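Local coordinates for protein antigen 43 (Escherichia coli, PDB 4KH3) that self-associates between bacterial cells through its beta-helical passenger domain, in a Velcro-like manner that drives clumping and is linked to biofilm formation, at residues Arg62-Thr65 against Arg71-Val74; Val98-Thr101 against Glu107-Val110; Gly226-Lys231 against Ala237-Asn242; Thr268-Thr273 against Ser305-Thr310. All coordinates share one frame; numbering follows the deposited sequence.

In the fold
From the N terminus, the four contacts follow one another in series along a parallel beta-helix, none nesting within or crossing another. Interaction 1 closes the short loop from Arg-62 to Val-74, and interaction 2 does the same from Val-98 to Val-110; their centres lie about 9 Å apart, and both bring a threonine to the glutamine of the following coil. Interaction 3, with its centre about 30 Å from that of interaction 2, joins a glutamine to a threonine later in the same coil. Interaction 4 spans a longer excursion, in which strand 281-286 runs antiparallel to both 273-278 and 289-291, and ties a turn after strand 265-269 to the segment entering strand 308-310.

Interaction 1. Residues Arg62-Thr65 against Arg71-Val74; sequences RNTT and RQIV
Thr-64, in the bend between strands 60-62 and 65-66, faces Gln-72 of strand 71-74 with the two CA atoms 8.4 Å apart, too far for backbone pairing, so the Gln-72 side chain and a water fill the gap. The two side chains approach from opposite directions. Gln-72 reaches across in an extended chain, its CG anti to the backbone N (chi1 -175°), which carries the amide straight out to the threonine. Its NE2 lies 3.3 Å from Thr-64 OG1, but the angle is poor and the approach is not a hydrogen bond; the same nitrogen packs 3.6 Å from Thr-64 CB and 3.8 Å from Thr-64 CG2. A water joins the two segments instead. It accepts a hydrogen bond from Thr-64 N at 3.2 Å and a weak one from Gln-72 NE2 at 3.4 Å.

The stronger polar partners are glutamines of the adjacent strands, Gln-53 and Gln-91. Gln-53 OE1 is hydrogen-bonded to both Thr-64 OG1 and Gln-72 NE2, a shared acceptor that probably accounts for the closeness of these two buried groups.

Gln-72 OE1 is hydrogen-bonded to Gln-91 NE2, so the amide continues a ladder of glutamines that runs from strand 52-55 through strand 71-74 to strand 90-93, neighbours in parallel order. The Gln-72 side chain touches Ile-55 and Ala-80, and Val-74 packs on Ala-80, Gln-91 and Leu-93, placing the contact in the buried interior between successive coils.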
loop_
_atom_site.group_PDB
_atom_site.type_symbol
_atom_site.label_atom_id
_atom_site.label_comp_id
_atom_site.label_asym_id
_atom_site.label_seq_id
_atom_site.Cartn_x
_atom_site.Cartn_y
_atom_site.Cartn_z
ATOM N N ARG A 62 -4.921 30.435 32.247
ATOM C CA ARG A 62 -3.819 29.502 32.475
ATOM C C ARG A 62 -4.288 28.290 33.234
ATOM O O ARG A 62 -5.038 28.423 34.207
ATOM C CB ARG A 62 -2.725 30.137 33.326
ATOM C CG ARG A 62 -2.049 31.308 32.708
ATOM C CD ARG A 62 -0.911 31.814 33.587
ATOM N NE ARG A 62 -0.428 33.068 33.041
ATOM C CZ ARG A 62 0.410 33.137 32.019
ATOM N NH1 ARG A 62 0.874 32.016 31.462
ATOM N NH2 ARG A 62 0.784 34.321 31.556
ATOM N N ASN A 63 -3.804 27.119 32.824
ATOM C CA ASN A 63 -4.070 25.885 33.560
ATOM C C ASN A 63 -5.545 25.642 33.797
ATOM O O ASN A 63 -5.939 25.133 34.830
ATOM C CB ASN A 63 -3.319 25.867 34.895
ATOM C CG ASN A 63 -1.843 26.167 34.721
ATOM O OD1 ASN A 63 -1.120 25.416 34.075
ATOM N ND2 ASN A 63 -1.399 27.277 35.273
ATOM N N THR A 64 -6.358 26.027 32.829
ATOM C CA THR A 64 -7.766 25.713 32.874
ATOM C C THR A 64 -7.952 24.224 32.602
ATOM O O THR A 64 -7.332 23.670 31.694
ATOM C CB THR A 64 -8.515 26.531 31.820
ATOM O OG1 THR A 64 -8.371 27.926 32.123
ATOM C CG2 THR A 64 -9.983 26.161 31.798
ATOM N N THR A 65 -8.780 23.572 33.407
ATOM C CA THR A 65 -9.210 22.217 33.107
ATOM C C THR A 65 -10.654 22.286 32.641
ATOM O O THR A 65 -11.507 22.832 33.336
ATOM C CB THR A 65 -9.111 21.286 34.331
ATOM O OG1 THR A 65 -7.739 21.127 34.699
ATOM C CG2 THR A 65 -9.696 19.907 34.008
ATOM N N ARG A 71 -17.124 24.536 28.664
ATOM C CA ARG A 71 -16.709 25.274 27.480
ATOM C C ARG A 71 -15.777 26.422 27.876
ATOM O O ARG A 71 -16.109 27.222 28.751
ATOM C CB ARG A 71 -17.926 25.816 26.721
ATOM C CG ARG A 71 -17.645 26.241 25.265
ATOM C CD ARG A 71 -18.915 26.780 24.611
ATOM N NE ARG A 71 -18.645 27.580 23.419
ATOM C CZ ARG A 71 -19.360 28.641 23.055
ATOM N NH1 ARG A 71 -20.391 29.037 23.794
ATOM N NH2 ARG A 71 -19.039 29.313 21.954
ATOM N N GLN A 72 -14.606 26.486 27.246
ATOM C CA GLN A 72 -13.748 27.664 27.339
ATOM C C GLN A 72 -13.810 28.426 26.018
ATOM O O GLN A 72 -13.591 27.853 24.948
ATOM C CB GLN A 72 -12.301 27.286 27.668
ATOM C CG GLN A 72 -11.371 28.499 27.906
ATOM C CD GLN A 72 -9.895 28.112 27.972
ATOM O OE1 GLN A 72 -9.404 27.380 27.115
ATOM N NE2 GLN A 72 -9.185 28.600 28.993
ATOM N N ILE A 73 -14.116 29.715 26.087
ATOM C CA ILE A 73 -14.210 30.515 24.875
ATOM C C ILE A 73 -13.087 31.530 24.855
ATOM O O ILE A 73 -13.058 32.466 25.653
ATOM C CB ILE A 73 -15.563 31.236 24.734
ATOM C CG1 ILE A 73 -16.728 30.257 24.907
ATOM C CG2 ILE A 73 -15.645 31.937 23.387
ATOM C CD1 ILE A 73 -17.288 30.200 26.323
ATOM N N VAL A 74 -12.146 31.320 23.944
ATOM C CA VAL A 74 -11.001 32.193 23.857
ATOM C C VAL A 74 -11.256 33.132 22.716
ATOM O O VAL A 74 -11.218 32.739 21.548
ATOM C CB VAL A 74 -9.709 31.415 23.632
ATOM C CG1 VAL A 74 -8.535 32.370 23.492
ATOM C CG2 VAL A 74 -9.489 30.456 24.779
HETATM O O HOH W 1 -6.067 27.591 29.998
#

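Interaction 2. Residues Val98-Thr101 against Glu107-Val110; sequences VNTT and EQWV
The amide nitrogen of Gln-108, NE2, is gripped by two oxygens: it donates to Gln-91 OE1 of the preceding coil and, weakly, to Thr-100 OG1. The second bond is 3.4 Å long from Gln-108 NE2 to Thr-100 OG1 and strongly bent, with an N-H...acceptor angle of 128°, so it probably orients the amide less than the bond to Gln-91, the stronger partner. The threonine and the glutamine reach toward each other from facing sides of the coil. Gln-108 is drawn out to nearly full length, trans about its first torsion (chi1 179°), and it covers rather more than half of the 8.6 Å between the CA atoms of Thr-100 and Gln-108. Thr-100 turns OG1 to a place beside its own backbone N and anti to its carbonyl carbon, while its carbon branch packs on the same nitrogen, with Thr-100 CG2 3.8 Å from Gln-108 NE2.

At the other end of the amide, Gln-108 OE1 has two partners of its own, Thr-119 OG1 and Gln-127 NE2. With both ends bonded, the rotation of this buried amide is well defined and its polar atoms are satisfied by protein groups. The Gln-108 side chain also touches Leu-93 and Ala-116.

Glutamines are thus hydrogen-bonded in a row from strand 90-93 through 107-110 to 126-129, with Thr-100 and Thr-119 joining at Gln-108. Such internal ladders of like residues on successive parallel strands are characteristic of parallel beta-helices.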
loop_
_atom_site.group_PDB
_atom_site.type_symbol
_atom_site.label_atom_id
_atom_site.label_comp_id
_atom_site.label_asym_id
_atom_site.label_seq_id
_atom_site.Cartn_x
_atom_site.Cartn_y
_atom_site.Cartn_z
ATOM N N VAL A 98 -1.993 28.078 23.623
ATOM C CA VAL A 98 -0.677 27.457 23.615
ATOM C C VAL A 98 -0.619 26.235 24.524
ATOM O O VAL A 98 -1.047 26.280 25.675
ATOM C CB VAL A 98 0.426 28.456 24.005
ATOM C CG1 VAL A 98 1.771 27.809 23.869
ATOM C CG2 VAL A 98 0.373 29.681 23.111
ATOM N N ASN A 99 -0.085 25.146 23.990
ATOM C CA ASN A 99 0.100 23.899 24.734
ATOM C C ASN A 99 -1.186 23.357 25.344
ATOM O O ASN A 99 -1.279 23.092 26.537
ATOM C CB ASN A 99 1.231 24.013 25.763
ATOM C CG ASN A 99 2.611 24.003 25.106
ATOM O OD1 ASN A 99 3.636 24.235 25.756
ATOM N ND2 ASN A 99 2.636 23.738 23.803
ATOM N N THR A 100 -2.185 23.212 24.493
ATOM C CA THR A 100 -3.427 22.575 24.858
ATOM C C THR A 100 -3.255 21.047 24.815
ATOM O O THR A 100 -2.481 20.520 24.012
ATOM C CB THR A 100 -4.494 22.996 23.874
ATOM O OG1 THR A 100 -4.505 24.428 23.788
ATOM C CG2 THR A 100 -5.858 22.480 24.298
ATOM N N THR A 101 -3.944 20.340 25.701
ATOM C CA THR A 101 -3.981 18.891 25.619
ATOM C C THR A 101 -5.428 18.418 25.513
ATOM O O THR A 101 -6.278 18.822 26.298
ATOM C CB THR A 101 -3.305 18.241 26.822
ATOM O OG1 THR A 101 -2.006 18.827 27.008
ATOM C CG2 THR A 101 -3.150 16.772 26.584
ATOM N N GLU A 107 -12.293 18.543 22.833
ATOM C CA GLU A 107 -12.322 19.184 21.541
ATOM C C GLU A 107 -11.763 20.589 21.573
ATOM O O GLU A 107 -11.876 21.306 22.571
ATOM C CB GLU A 107 -13.756 19.253 21.014
ATOM C CG GLU A 107 -14.394 17.921 20.800
ATOM C CD GLU A 107 -15.687 18.036 20.038
ATOM O OE1 GLU A 107 -15.639 18.257 18.812
ATOM O OE2 GLU A 107 -16.760 17.918 20.663
ATOM N N GLN A 108 -11.182 20.977 20.446
ATOM C CA GLN A 108 -10.723 22.331 20.231
ATOM C C GLN A 108 -11.157 22.740 18.841
ATOM O O GLN A 108 -10.750 22.114 17.861
ATOM C CB GLN A 108 -9.202 22.403 20.334
ATOM C CG GLN A 108 -8.615 23.789 20.098
ATOM C CD GLN A 108 -7.116 23.804 20.322
ATOM O OE1 GLN A 108 -6.380 23.032 19.713
ATOM N NE2 GLN A 108 -6.661 24.659 21.228
ATOM N N TRP A 109 -12.001 23.767 18.763
ATOM C CA TRP A 109 -12.420 24.312 17.485
ATOM C C TRP A 109 -11.663 25.592 17.228
ATOM O O TRP A 109 -11.844 26.586 17.938
ATOM C CB TRP A 109 -13.926 24.592 17.458
ATOM C CG TRP A 109 -14.758 23.425 17.880
ATOM C CD1 TRP A 109 -15.178 22.392 17.098
ATOM C CD2 TRP A 109 -15.275 23.170 19.197
ATOM N NE1 TRP A 109 -15.925 21.506 17.846
ATOM C CE2 TRP A 109 -15.996 21.960 19.128
ATOM C CE3 TRP A 109 -15.205 23.853 20.407
ATOM C CZ2 TRP A 109 -16.643 21.423 20.240
ATOM C CZ3 TRP A 109 -15.846 23.312 21.511
ATOM C CH2 TRP A 109 -16.556 22.108 21.418
ATOM N N VAL A 110 -10.806 25.565 16.212
ATOM C CA VAL A 110 -10.012 26.727 15.843
ATOM C C VAL A 110 -10.741 27.511 14.768
ATOM O O VAL A 110 -10.766 27.095 13.604
ATOM C CB VAL A 110 -8.641 26.314 15.285
ATOM C CG1 VAL A 110 -7.738 27.533 15.166
ATOM C CG2 VAL A 110 -8.009 25.251 16.166
#

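Interaction 3. Residues Gly226-Lys231 against Ala237-Asn242; sequences GWQVIK and AHTTIN
Gln-228 crosses the interior of the parallel beta-helix to Thr-239, and the segment around it alternates between inward and outward residues. Gly-226 leads into strand 227-230, held to Lys-246 of the next coil by backbone hydrogen bonding. Trp-227 is partly exposed; Val-229 CG2 lies 3.3 Å above the plane of its ring, offset toward the rim, and its NE1 bonds weakly to Gln-248. Gln-228 then turns inward, its chain leaving on the far side from its own main-chain nitrogen (chi1 -179°) and, fully extended, delivering OE1 to the threonine. Thr-239 OG1 donates to Gln-228 OE1 at 2.6 Å; the donor lies in the carbonyl plane, on a lone pair, with a C=O...donor angle of 126°. Ile-230, the next inward residue, packs on Leu-247 and Val-211, in strands of the neighbouring coils. Lys-231 ends the segment, its NZ hydrogen-bonded to a malonate ion that probably comes from the crystallisation liquor.

A water completes the link between the two sides: it donates to Thr-239 OG1 at 2.7 Å and weakly to Ala-237 O at 3.4 Å, and it accepts a weak bond from Gln-228 NE2 at 3.3 Å.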
loop_
_atom_site.group_PDB
_atom_site.type_symbol
_atom_site.label_atom_id
_atom_site.label_comp_id
_atom_site.label_asym_id
_atom_site.label_seq_id
_atom_site.Cartn_x
_atom_site.Cartn_y
_atom_site.Cartn_z
ATOM N N GLY A 226 7.525 4.082 4.357
ATOM C CA GLY A 226 6.540 5.082 4.007
ATOM C C GLY A 226 5.700 4.644 2.814
ATOM O O GLY A 226 6.129 3.850 1.978
ATOM N N TRP A 227 4.501 5.185 2.725
ATOM C CA TRP A 227 3.578 4.802 1.681
ATOM C C TRP A 227 2.768 6.022 1.234
ATOM O O TRP A 227 1.957 6.548 2.004
ATOM C CB TRP A 227 2.659 3.714 2.226
ATOM C CG TRP A 227 1.820 2.994 1.192
ATOM C CD1 TRP A 227 2.101 2.833 -0.132
ATOM C CD2 TRP A 227 0.559 2.344 1.415
ATOM N NE1 TRP A 227 1.096 2.126 -0.748
ATOM C CE2 TRP A 227 0.144 1.799 0.181
ATOM C CE3 TRP A 227 -0.250 2.158 2.542
ATOM C CZ2 TRP A 227 -1.049 1.088 0.034
ATOM C CZ3 TRP A 227 -1.443 1.444 2.400
ATOM C CH2 TRP A 227 -1.827 0.917 1.155
ATOM N N GLN A 228 3.007 6.498 0.012
ATOM C CA GLN A 228 2.165 7.549 -0.552
ATOM C C GLN A 228 1.202 6.943 -1.569
ATOM O O GLN A 228 1.629 6.276 -2.502
ATOM C CB GLN A 228 2.993 8.657 -1.208
ATOM C CG GLN A 228 2.117 9.768 -1.767
ATOM C CD GLN A 228 2.896 10.850 -2.468
ATOM O OE1 GLN A 228 3.948 10.592 -3.058
ATOM N NE2 GLN A 228 2.376 12.077 -2.422
ATOM N N VAL A 229 -0.095 7.165 -1.378
ATOM C CA VAL A 229 -1.105 6.555 -2.238
ATOM C C VAL A 229 -1.862 7.636 -2.975
ATOM O O VAL A 229 -2.486 8.502 -2.350
ATOM C CB VAL A 229 -2.117 5.713 -1.437
ATOM C CG1 VAL A 229 -3.199 5.168 -2.357
ATOM C CG2 VAL A 229 -1.416 4.582 -0.724
ATOM N N ILE A 230 -1.796 7.601 -4.304
ATOM C CA ILE A 230 -2.549 8.548 -5.116
ATOM C C ILE A 230 -3.773 7.865 -5.710
ATOM O O ILE A 230 -3.661 7.047 -6.629
ATOM C CB ILE A 230 -1.690 9.143 -6.226
ATOM C CG1 ILE A 230 -0.317 9.553 -5.670
ATOM C CG2 ILE A 230 -2.378 10.345 -6.823
ATOM C CD1 ILE A 230 -0.404 10.617 -4.608
ATOM N N LYS A 231 -4.941 8.173 -5.156
ATOM C CA LYS A 231 -6.191 7.608 -5.649
ATOM C C LYS A 231 -6.594 8.236 -6.982
ATOM O O LYS A 231 -5.953 9.192 -7.460
ATOM C CB LYS A 231 -7.299 7.764 -4.603
ATOM C CG LYS A 231 -7.066 6.911 -3.335
ATOM C CD LYS A 231 -8.281 6.905 -2.426
ATOM C CE LYS A 231 -8.605 5.501 -1.939
ATOM N NZ LYS A 231 -7.375 4.743 -1.565
ATOM N N ALA A 237 2.993 15.969 -6.919
ATOM C CA ALA A 237 4.095 16.582 -7.655
ATOM C C ALA A 237 5.298 16.648 -6.737
ATOM O O ALA A 237 5.172 17.059 -5.583
ATOM C CB ALA A 237 3.713 17.974 -8.129
ATOM N N HIS A 238 6.450 16.227 -7.244
ATOM C CA HIS A 238 7.696 16.257 -6.491
ATOM C C HIS A 238 7.690 15.251 -5.357
ATOM O O HIS A 238 7.886 15.590 -4.204
ATOM C CB HIS A 238 8.031 17.681 -5.999
ATOM C CG HIS A 238 8.206 18.661 -7.117
ATOM N ND1 HIS A 238 7.313 19.686 -7.360
ATOM C CD2 HIS A 238 9.139 18.738 -8.093
ATOM C CE1 HIS A 238 7.709 20.368 -8.419
ATOM N NE2 HIS A 238 8.813 19.809 -8.886
ATOM N N THR A 239 7.470 13.999 -5.692
ATOM C CA THR A 239 7.600 12.945 -4.716
ATOM C C THR A 239 9.021 12.426 -4.788
ATOM O O THR A 239 9.616 12.347 -5.864
ATOM C CB THR A 239 6.589 11.815 -4.990
ATOM O OG1 THR A 239 5.289 12.242 -4.570
ATOM C CG2 THR A 239 6.959 10.536 -4.250
ATOM N N THR A 240 9.578 12.103 -3.631
ATOM C CA THR A 240 10.851 11.423 -3.577
ATOM C C THR A 240 10.592 10.106 -2.879
ATOM O O THR A 240 10.035 10.083 -1.787
ATOM C CB THR A 240 11.900 12.251 -2.803
ATOM O OG1 THR A 240 12.217 13.419 -3.562
ATOM C CG2 THR A 240 13.162 11.455 -2.571
ATOM N N ILE A 241 10.973 9.012 -3.525
ATOM C CA ILE A 241 10.837 7.697 -2.938
ATOM C C ILE A 241 12.225 7.231 -2.544
ATOM O O ILE A 241 13.089 7.028 -3.399
ATOM C CB ILE A 241 10.280 6.682 -3.945
ATOM C CG1 ILE A 241 9.104 7.265 -4.731
ATOM C CG2 ILE A 241 9.880 5.392 -3.242
ATOM C CD1 ILE A 241 8.736 6.423 -5.954
ATOM N N ASN A 242 12.454 7.062 -1.252
ATOM C CA ASN A 242 13.732 6.521 -0.807
ATOM C C ASN A 242 13.705 5.010 -0.667
ATOM O O ASN A 242 12.678 4.369 -0.924
ATOM C CB ASN A 242 14.186 7.191 0.479
ATOM C CG ASN A 242 14.785 8.548 0.222
ATOM O OD1 ASN A 242 15.524 8.726 -0.739
ATOM N ND2 ASN A 242 14.449 9.523 1.059
HETATM O O HOH W 2 4.386 14.497 -3.436
#

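Interaction 4. Residues Thr268-Thr273 against Ser305-Thr310; sequences TSTAAT and SGHTAT
A type I beta turn from Ser-269 to Ala-272, at a corner of the beta-helix, presents Thr-270 to His-307 of the following coil. The turn is closed by the backbone bond from Ala-272 N to Ser-269 O, 3.1 Å. It also contains an ST turn, in which Ala-271 N donates to Ser-269 OG at 3.3 Å with an N-H...acceptor angle of 153°, so the serine hydroxyl braces the chain just where Thr-270 protrudes.

The CA atoms of Thr-270 and His-307 stand 6.5 Å apart, and their side chains cross obliquely. Contact is made mainly at the CB of the histidine, 3.6 Å from Thr-270 CB and 3.4 Å from Thr-270 OG1. The imidazole itself is met at a slant by the hydroxyl. The torsion of Thr-270 (chi1 44°) sets OG1 in the crowded position between its backbone N and carbonyl carbon, from which it accepts a hydrogen bond from Leu-304 N, its strongest polar partner. The methyl CG2 is directed to the other end of the contact and lies 4.1 Å from Thr-308 O, a loose van der Waals approach.

Around this pair the coils are tied by main-chain bonds, Thr-270 with Asp-302 and Ala-271 with Gly-252. Ala-309 packs on Leu-301, Val-303 and Ala-290. His-307 is partly exposed, whereas Thr-270 is buried.

Strands 265-269 and 300-303 are adjacent and parallel despite the intervening excursion, in which strand 281-286 runs antiparallel to both 273-278 and 289-291. The contact thus brings the corners of two coils together, the stacking of successive coils along the axis that characterises a parallel beta-helix.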
loop_
_atom_site.group_PDB
_atom_site.type_symbol
_atom_site.label_atom_id
_atom_site.label_comp_id
_atom_site.label_asym_id
_atom_site.label_seq_id
_atom_site.Cartn_x
_atom_site.Cartn_y
_atom_site.Cartn_z
ATOM N N THR A 268 2.107 0.800 -9.669
ATOM C CA THR A 268 1.181 1.495 -10.549
ATOM C C THR A 268 0.772 0.623 -11.741
ATOM O O THR A 268 1.060 -0.575 -11.785
ATOM C CB THR A 268 1.778 2.843 -11.016
ATOM O OG1 THR A 268 0.758 3.654 -11.601
ATOM C CG2 THR A 268 2.919 2.634 -12.006
ATOM N N SER A 269 0.082 1.225 -12.702
ATOM C CA SER A 269 -0.328 0.497 -13.889
ATOM C C SER A 269 -0.387 1.462 -15.053
ATOM O O SER A 269 -0.123 2.661 -14.901
ATOM C CB SER A 269 -1.698 -0.144 -13.677
ATOM O OG SER A 269 -2.700 0.859 -13.658
ATOM N N THR A 270 -0.761 0.944 -16.215
ATOM C CA THR A 270 -0.745 1.743 -17.429
ATOM C C THR A 270 -1.944 2.674 -17.465
ATOM O O THR A 270 -2.048 3.531 -18.332
ATOM C CB THR A 270 -0.674 0.849 -18.680
ATOM O OG1 THR A 270 -1.588 -0.237 -18.533
ATOM C CG2 THR A 270 0.717 0.261 -18.833
ATOM N N ALA A 271 -2.847 2.515 -16.504
ATOM C CA ALA A 271 -4.006 3.401 -16.384
ATOM C C ALA A 271 -3.717 4.621 -15.497
ATOM O O ALA A 271 -4.599 5.444 -15.259
ATOM C CB ALA A 271 -5.223 2.628 -15.856
ATOM N N ALA A 272 -2.487 4.736 -15.009
ATOM C CA ALA A 272 -2.099 5.884 -14.184
ATOM C C ALA A 272 -1.150 6.805 -14.943
ATOM O O ALA A 272 -0.635 6.447 -16.006
ATOM C CB ALA A 272 -1.450 5.415 -12.877
ATOM N N THR A 273 -0.916 7.990 -14.395
ATOM C CA THR A 273 0.069 8.909 -14.960
ATOM C C THR A 273 1.209 9.136 -13.974
ATOM O O THR A 273 0.996 9.645 -12.875
ATOM C CB THR A 273 -0.550 10.260 -15.284
ATOM O OG1 THR A 273 -1.684 10.059 -16.135
ATOM C CG2 THR A 273 0.479 11.157 -15.982
ATOM N N SER A 305 -4.657 -4.617 -20.639
ATOM C CA SER A 305 -5.005 -4.973 -22.002
ATOM C C SER A 305 -4.996 -3.748 -22.914
ATOM O O SER A 305 -5.659 -2.744 -22.629
ATOM C CB SER A 305 -6.384 -5.634 -22.024
ATOM O OG SER A 305 -6.742 -5.969 -23.352
ATOM N N GLY A 306 -4.235 -3.832 -23.999
ATOM C CA GLY A 306 -4.192 -2.763 -24.976
ATOM C C GLY A 306 -3.069 -1.776 -24.726
ATOM O O GLY A 306 -2.901 -0.808 -25.471
ATOM N N HIS A 307 -2.279 -2.029 -23.691
ATOM C CA HIS A 307 -1.239 -1.084 -23.307
ATOM C C HIS A 307 0.155 -1.662 -23.359
ATOM O O HIS A 307 0.332 -2.868 -23.538
ATOM C CB HIS A 307 -1.579 -0.456 -21.959
ATOM C CG HIS A 307 -2.787 0.426 -22.036
ATOM N ND1 HIS A 307 -3.831 0.351 -21.143
ATOM C CD2 HIS A 307 -3.132 1.368 -22.940
ATOM C CE1 HIS A 307 -4.764 1.220 -21.491
ATOM N NE2 HIS A 307 -4.359 1.858 -22.575
ATOM N N THR A 308 1.148 -0.795 -23.213
ATOM C CA THR A 308 2.520 -1.166 -23.521
ATOM C C THR A 308 3.517 -0.642 -22.491
ATOM O O THR A 308 3.370 0.468 -21.982
ATOM C CB THR A 308 2.922 -0.636 -24.923
ATOM O OG1 THR A 308 1.935 -1.033 -25.884
ATOM C CG2 THR A 308 4.277 -1.189 -25.347
ATOM N N ALA A 309 4.533 -1.447 -22.198
ATOM C CA ALA A 309 5.671 -1.002 -21.405
ATOM C C ALA A 309 6.965 -1.368 -22.129
ATOM O O ALA A 309 7.131 -2.500 -22.596
ATOM C CB ALA A 309 5.637 -1.641 -20.021
ATOM N N THR A 310 7.884 -0.415 -22.217
ATOM C CA THR A 310 9.186 -0.674 -22.813
ATOM C C THR A 310 10.299 -0.428 -21.791
ATOM O O THR A 310 10.163 0.414 -20.909
ATOM C CB THR A 310 9.403 0.233 -24.025
ATOM O OG1 THR A 310 9.265 1.602 -23.620
ATOM C CG2 THR A 310 8.356 -0.062 -25.085
#